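Putative neuraminyllactose-binding hemagglutinin homolog (Helicobacter pylori, PDB 3BGH) probably acts as an HpaA-type adhesin, an outer-membrane lipoprotein that recognises neuraminyllactose-containing receptors. Local coordinates at residues A[106-111]-A[191-196]; A[36-41]-A[90-95]. All coordinates share one frame; numbering follows the deposited sequence.

In the fold
Contacts 1 and 2 each lay a helix on a strand of the same five-stranded mixed sheet, on the neighbouring strands 98-114 and 38-48. They lie on opposite sides of the chain's centre, with their own centres 36 Å apart and their nearest atoms about 18 Å apart. Contact 1 is fully buried and wholly apolar, and joins the late helix 186-208 to the middle of the sheet. Contact 2 is only partly buried; its short helix 90-95 brings one isoleucine to two buried strand residues and adds an exposed lysine at the margin. Helix 90-95 leads directly into strand 98-114, so the chain completes contact 2 before it enters contact 1.

Contact 1: A[106-111]-A[191-196]; sequences VAILED and RKIMNQ
Val106 and Ile108 of strand 98-114 meet Met194 and Ile193 of helix 186-208, whose axis lies 10.0 Å from that of the strand and runs at 145° to it, broadly antiparallel but skewed. This is an alpha/beta layer: a helix laid on one face of a mixed sheet, with strand 98-114 hydrogen-bonded on its two flanks, Val106 to Glu47 and both Ala107 and Leu109 to strand 123-137. CA atoms are nearest at Ile108 and Ile193, 8.2 Å apart. Alternation along the strand sends Val106 and Ile108 to the helix, whereas Ala107 and Leu109 point to the other face and pack on Asn105 and Tyr131 of the second subunit. Here strand 98-114 has helix 186-208 on one side and the second subunit on the other.

Ile108 has the largest share of the contact, touching both helix residues. Its CG1 branch stands beside the backbone N and continues extended (chi2 165°), carrying CD1 forward until it lies 3.7 Å from CG2 of Ile193. The two isoleucine side chains lie alongside each other, pointing opposite ways, and CG1 of Ile108 also comes within 3.9 Å of that same CG2. The CD1 methyl of Ile108 touches CG of Met194 as well, at 4.2 Å. Ile193 reaches beyond this strand to Ile155 and Ala157 of strand 144-161, spreading the helix over several strands. All four touching side chains are buried, and contact is made entirely through carbon atoms. Met194 starts out along the side of the helix, but bends at chi2 and chi3 (77°) turn its end to the sheet, where its CE methyl rests 3.6 Å from CG1 of Val106.

Contact 2: A[36-41]-A[90-95]; sequences SHLVVL and QDIKEK
Leu38, at the start of strand 38-48, points at helix 90-95 and touches both Ile92 and Lys95. The helix lies in the beta-alpha-beta crossover between parallel strands 78-82 and 98-114, passing over strand 38-48 that lies between them; the two axes come within 9.0 Å at 126°. With CG opposite the backbone N (chi1 164°), Leu38 extends CD2 to 4.3 Å from CG2 of Ile92. The same methyl lies 4.1 Å from NZ of Lys95, whose chain, bent at chi3 and chi4, crosses the leucine at about a right angle. Val39 points elsewhere and packs on Leu72 of helix 54-73. Val40 faces helix 90-95 again, its CG2 3.6 Å from CG2 of Ile92, so that one isoleucine methyl serves both strand residues. Leu41 turns to helix 54-73, touching Phe65 and Leu68. Within this contact Ile92 supplies the apolar surface of the helix, while Lys95 NZ near a methyl offers no directional bond. Between the two segments the contact probably rests on apolar packing, while backbone bonds of Leu38 to Leu97 and Val40 to Leu98 tie the strand to the chain just beyond the helix.

Contact 1: A[106-111]-A[191-196]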
loop_
_atom_site.group_PDB
_atom_site.type_symbol
_atom_site.label_atom_id
_atom_site.label_comp_id
_atom_site.label_asym_id
_atom_site.label_seq_id
_atom_site.Cartn_x
_atom_site.Cartn_y
_atom_site.Cartn_z
ATOM N N VAL A 106 -6.209 -0.400 -0.316
ATOM C CA VAL A 106 -5.997 0.836 0.406
ATOM C C VAL A 106 -5.933 0.507 1.884
ATOM O O VAL A 106 -6.715 -0.294 2.389
ATOM C CB VAL A 106 -7.033 1.951 0.052
ATOM C CG1 VAL A 106 -8.426 1.536 0.391
ATOM C CG2 VAL A 106 -6.701 3.249 0.793
ATOM N N ALA A 107 -4.956 1.080 2.571
ATOM C CA ALA A 107 -4.773 0.835 3.979
ATOM C C ALA A 107 -4.595 2.163 4.663
ATOM O O ALA A 107 -4.071 3.104 4.079
ATOM C CB ALA A 107 -3.579 -0.051 4.201
ATOM N N ILE A 108 -5.071 2.244 5.895
ATOM C CA ILE A 108 -4.876 3.433 6.693
ATOM C C ILE A 108 -3.983 3.112 7.925
ATOM O O ILE A 108 -4.196 2.143 8.662
ATOM C CB ILE A 108 -6.231 4.109 6.998
ATOM C CG1 ILE A 108 -6.728 4.726 5.692
ATOM C CG2 ILE A 108 -6.094 5.200 8.067
ATOM C CD1 ILE A 108 -8.130 5.114 5.648
ATOM N N LEU A 109 -2.918 3.894 8.060
ATOM C CA LEU A 109 -2.034 3.833 9.213
ATOM C C LEU A 109 -2.430 4.934 10.172
ATOM O O LEU A 109 -2.751 6.044 9.775
ATOM C CB LEU A 109 -0.597 4.026 8.780
ATOM C CG LEU A 109 0.111 2.842 8.123
ATOM C CD1 LEU A 109 -0.490 2.447 6.775
ATOM C CD2 LEU A 109 1.541 3.221 7.954
ATOM N N GLU A 110 -2.410 4.600 11.448
ATOM C CA GLU A 110 -2.904 5.486 12.488
ATOM C C GLU A 110 -1.753 5.973 13.332
ATOM O O GLU A 110 -0.748 5.272 13.467
ATOM C CB GLU A 110 -3.961 4.769 13.352
ATOM C CG GLU A 110 -5.256 4.528 12.569
ATOM C CD GLU A 110 -6.345 3.839 13.364
ATOM O OE1 GLU A 110 -6.056 3.273 14.435
ATOM O OE2 GLU A 110 -7.511 3.865 12.899
ATOM N N ASP A 111 -1.909 7.192 13.859
ATOM C CA ASP A 111 -1.061 7.701 14.939
ATOM C C ASP A 111 0.396 7.905 14.498
ATOM O O ASP A 111 1.341 7.350 15.075
ATOM C CB ASP A 111 -1.170 6.826 16.213
ATOM C CG ASP A 111 -2.549 6.920 16.895
ATOM O OD1 ASP A 111 -3.231 7.964 16.794
ATOM O OD2 ASP A 111 -2.964 5.939 17.545
ATOM N N ARG A 191 -12.875 8.321 6.971
ATOM C CA ARG A 191 -13.853 8.882 6.070
ATOM C C ARG A 191 -13.272 9.944 5.113
ATOM O O ARG A 191 -13.540 9.899 3.901
ATOM C CB ARG A 191 -15.050 9.375 6.881
ATOM C CG ARG A 191 -16.271 8.542 6.624
ATOM C CD ARG A 191 -17.113 8.209 7.838
ATOM N NE ARG A 191 -17.936 9.322 8.278
ATOM C CZ ARG A 191 -18.951 9.219 9.138
ATOM N NH1 ARG A 191 -19.319 8.039 9.645
ATOM N NH2 ARG A 191 -19.618 10.311 9.481
ATOM N N LYS A 192 -12.455 10.853 5.653
ATOM C CA LYS A 192 -11.782 11.925 4.882
ATOM C C LYS A 192 -10.742 11.399 3.925
ATOM O O LYS A 192 -10.701 11.806 2.769
ATOM C CB LYS A 192 -11.114 12.940 5.811
ATOM C CG LYS A 192 -12.080 13.910 6.517
ATOM C CD LYS A 192 -11.349 15.083 7.115
ATOM C CE LYS A 192 -11.049 14.852 8.593
ATOM N NZ LYS A 192 -10.031 15.846 9.097
ATOM N N ILE A 193 -9.916 10.477 4.403
ATOM C CA ILE A 193 -8.865 9.894 3.602
ATOM C C ILE A 193 -9.439 9.119 2.428
ATOM O O ILE A 193 -8.978 9.290 1.288
ATOM C CB ILE A 193 -7.918 9.023 4.482
ATOM C CG1 ILE A 193 -7.017 9.954 5.317
ATOM C CG2 ILE A 193 -7.124 8.028 3.627
ATOM C CD1 ILE A 193 -6.289 9.297 6.489
ATOM N N MET A 194 -10.456 8.295 2.714
ATOM C CA MET A 194 -11.147 7.505 1.698
ATOM C C MET A 194 -11.845 8.392 0.654
ATOM O O MET A 194 -11.802 8.074 -0.524
ATOM C CB MET A 194 -12.181 6.519 2.303
ATOM C CG MET A 194 -11.721 5.657 3.460
ATOM S SD MET A 194 -12.076 3.938 3.134
ATOM C CE MET A 194 -10.712 3.720 2.006
ATOM N N ASN A 195 -12.519 9.462 1.084
ATOM C CA ASN A 195 -13.107 10.393 0.124
ATOM C C ASN A 195 -12.061 10.965 -0.795
ATOM O O ASN A 195 -12.312 11.084 -1.979
ATOM C CB ASN A 195 -13.868 11.554 0.786
ATOM C CG ASN A 195 -15.164 11.104 1.444
ATOM O OD1 ASN A 195 -15.683 10.031 1.140
ATOM N ND2 ASN A 195 -15.668 11.900 2.367
ATOM N N GLN A 196 -10.905 11.349 -0.246
ATOM C CA GLN A 196 -9.840 11.909 -1.058
ATOM C C GLN A 196 -9.296 10.839 -1.974
ATOM O O GLN A 196 -8.950 11.130 -3.090
ATOM C CB GLN A 196 -8.691 12.442 -0.215
ATOM C CG GLN A 196 -8.867 13.796 0.408
ATOM C CD GLN A 196 -7.592 14.235 1.160
ATOM O OE1 GLN A 196 -7.596 14.375 2.392
ATOM N NE2 GLN A 196 -6.494 14.423 0.416
#

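Contact 2: A[36-41]-A[90-95]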
loop_
_atom_site.group_PDB
_atom_site.type_symbol
_atom_site.label_atom_id
_atom_site.label_comp_id
_atom_site.label_asym_id
_atom_site.label_seq_id
_atom_site.Cartn_x
_atom_site.Cartn_y
_atom_site.Cartn_z
ATOM N N SER A 36 -20.483 3.031 -30.694
ATOM C CA SER A 36 -20.650 1.664 -31.185
ATOM C C SER A 36 -19.730 0.602 -30.559
ATOM O O SER A 36 -19.938 -0.599 -30.753
ATOM C CB SER A 36 -20.598 1.606 -32.732
ATOM O OG SER A 36 -21.333 2.679 -33.334
ATOM N N HIS A 37 -18.721 1.034 -29.808
ATOM C CA HIS A 37 -17.841 0.093 -29.107
ATOM C C HIS A 37 -18.459 -0.402 -27.791
ATOM O O HIS A 37 -19.081 0.385 -27.064
ATOM C CB HIS A 37 -16.507 0.758 -28.853
ATOM C CG HIS A 37 -15.883 1.334 -30.085
ATOM N ND1 HIS A 37 -15.831 2.691 -30.325
ATOM C CD2 HIS A 37 -15.284 0.740 -31.143
ATOM C CE1 HIS A 37 -15.209 2.906 -31.471
ATOM N NE2 HIS A 37 -14.870 1.738 -31.988
ATOM N N LEU A 38 -18.323 -1.701 -27.505
ATOM C CA LEU A 38 -18.763 -2.295 -26.216
ATOM C C LEU A 38 -17.562 -2.591 -25.273
ATOM O O LEU A 38 -16.614 -3.272 -25.688
ATOM C CB LEU A 38 -19.549 -3.596 -26.451
ATOM C CG LEU A 38 -19.744 -4.533 -25.243
ATOM C CD1 LEU A 38 -20.718 -3.982 -24.213
ATOM C CD2 LEU A 38 -20.187 -5.931 -25.652
ATOM N N VAL A 39 -17.609 -2.109 -24.024
ATOM C CA VAL A 39 -16.578 -2.478 -23.017
ATOM C C VAL A 39 -17.149 -3.301 -21.865
ATOM O O VAL A 39 -18.208 -2.984 -21.332
ATOM C CB VAL A 39 -15.789 -1.258 -22.442
ATOM C CG1 VAL A 39 -15.487 -0.229 -23.513
ATOM C CG2 VAL A 39 -16.525 -0.620 -21.316
ATOM N N VAL A 40 -16.450 -4.357 -21.491
ATOM C CA VAL A 40 -16.827 -5.152 -20.337
ATOM C C VAL A 40 -16.196 -4.563 -19.069
ATOM O O VAL A 40 -14.990 -4.338 -19.011
ATOM C CB VAL A 40 -16.373 -6.601 -20.508
ATOM C CG1 VAL A 40 -16.718 -7.417 -19.286
ATOM C CG2 VAL A 40 -17.021 -7.204 -21.694
ATOM N N LEU A 41 -17.022 -4.309 -18.058
ATOM C CA LEU A 41 -16.542 -3.769 -16.798
ATOM C C LEU A 41 -16.736 -4.799 -15.712
ATOM O O LEU A 41 -17.850 -5.245 -15.495
ATOM C CB LEU A 41 -17.310 -2.504 -16.460
ATOM C CG LEU A 41 -16.580 -1.522 -15.561
ATOM C CD1 LEU A 41 -15.476 -0.896 -16.379
ATOM C CD2 LEU A 41 -17.534 -0.468 -15.033
ATOM N N GLN A 90 -19.482 -16.061 -24.049
ATOM C CA GLN A 90 -18.804 -16.007 -25.343
ATOM C C GLN A 90 -19.365 -14.955 -26.275
ATOM O O GLN A 90 -18.615 -14.208 -26.902
ATOM C CB GLN A 90 -18.863 -17.363 -26.031
ATOM C CG GLN A 90 -17.650 -18.208 -25.774
ATOM C CD GLN A 90 -16.541 -17.984 -26.796
ATOM O OE1 GLN A 90 -15.682 -18.850 -26.987
ATOM N NE2 GLN A 90 -16.559 -16.830 -27.469
ATOM N N ASP A 91 -20.689 -14.903 -26.375
ATOM C CA ASP A 91 -21.338 -13.887 -27.189
ATOM C C ASP A 91 -20.718 -12.508 -26.947
ATOM O O ASP A 91 -20.482 -11.735 -27.885
ATOM C CB ASP A 91 -22.821 -13.816 -26.866
ATOM C CG ASP A 91 -23.603 -13.112 -27.949
ATOM O OD1 ASP A 91 -23.459 -11.864 -28.122
ATOM O OD2 ASP A 91 -24.351 -13.833 -28.650
ATOM N N ILE A 92 -20.485 -12.214 -25.669
ATOM C CA ILE A 92 -19.897 -10.950 -25.248
ATOM C C ILE A 92 -18.414 -10.914 -25.608
ATOM O O ILE A 92 -18.003 -10.015 -26.324
ATOM C CB ILE A 92 -20.130 -10.681 -23.744
ATOM C CG1 ILE A 92 -21.637 -10.579 -23.429
ATOM C CG2 ILE A 92 -19.375 -9.443 -23.309
ATOM C CD1 ILE A 92 -22.350 -9.447 -24.137
ATOM N N LYS A 93 -17.632 -11.897 -25.163
ATOM C CA LYS A 93 -16.211 -11.962 -25.526
ATOM C C LYS A 93 -15.986 -11.654 -27.020
ATOM O O LYS A 93 -15.079 -10.897 -27.375
ATOM C CB LYS A 93 -15.581 -13.326 -25.208
ATOM C CG LYS A 93 -15.539 -13.781 -23.743
ATOM C CD LYS A 93 -14.447 -14.864 -23.576
ATOM C CE LYS A 93 -14.863 -16.040 -22.701
ATOM N NZ LYS A 93 -15.149 -15.671 -21.276
ATOM N N GLU A 94 -16.817 -12.236 -27.888
ATOM C CA GLU A 94 -16.649 -12.087 -29.346
ATOM C C GLU A 94 -16.864 -10.654 -29.837
ATOM O O GLU A 94 -16.269 -10.235 -30.843
ATOM C CB GLU A 94 -17.552 -13.059 -30.130
ATOM C CG GLU A 94 -17.106 -14.544 -30.063
ATOM C CD GLU A 94 -16.068 -14.953 -31.134
ATOM O OE1 GLU A 94 -15.856 -14.200 -32.135
ATOM O OE2 GLU A 94 -15.470 -16.052 -30.965
ATOM N N LYS A 95 -17.695 -9.907 -29.119
ATOM C CA LYS A 95 -18.113 -8.576 -29.562
ATOM C C LYS A 95 -17.387 -7.386 -28.886
ATOM O O LYS A 95 -17.253 -6.318 -29.488
ATOM C CB LYS A 95 -19.644 -8.450 -29.425
ATOM C CG LYS A 95 -20.291 -7.531 -30.460
ATOM C CD LYS A 95 -21.816 -7.745 -30.537
ATOM C CE LYS A 95 -22.552 -7.241 -29.285
ATOM N NZ LYS A 95 -22.330 -5.773 -29.101
#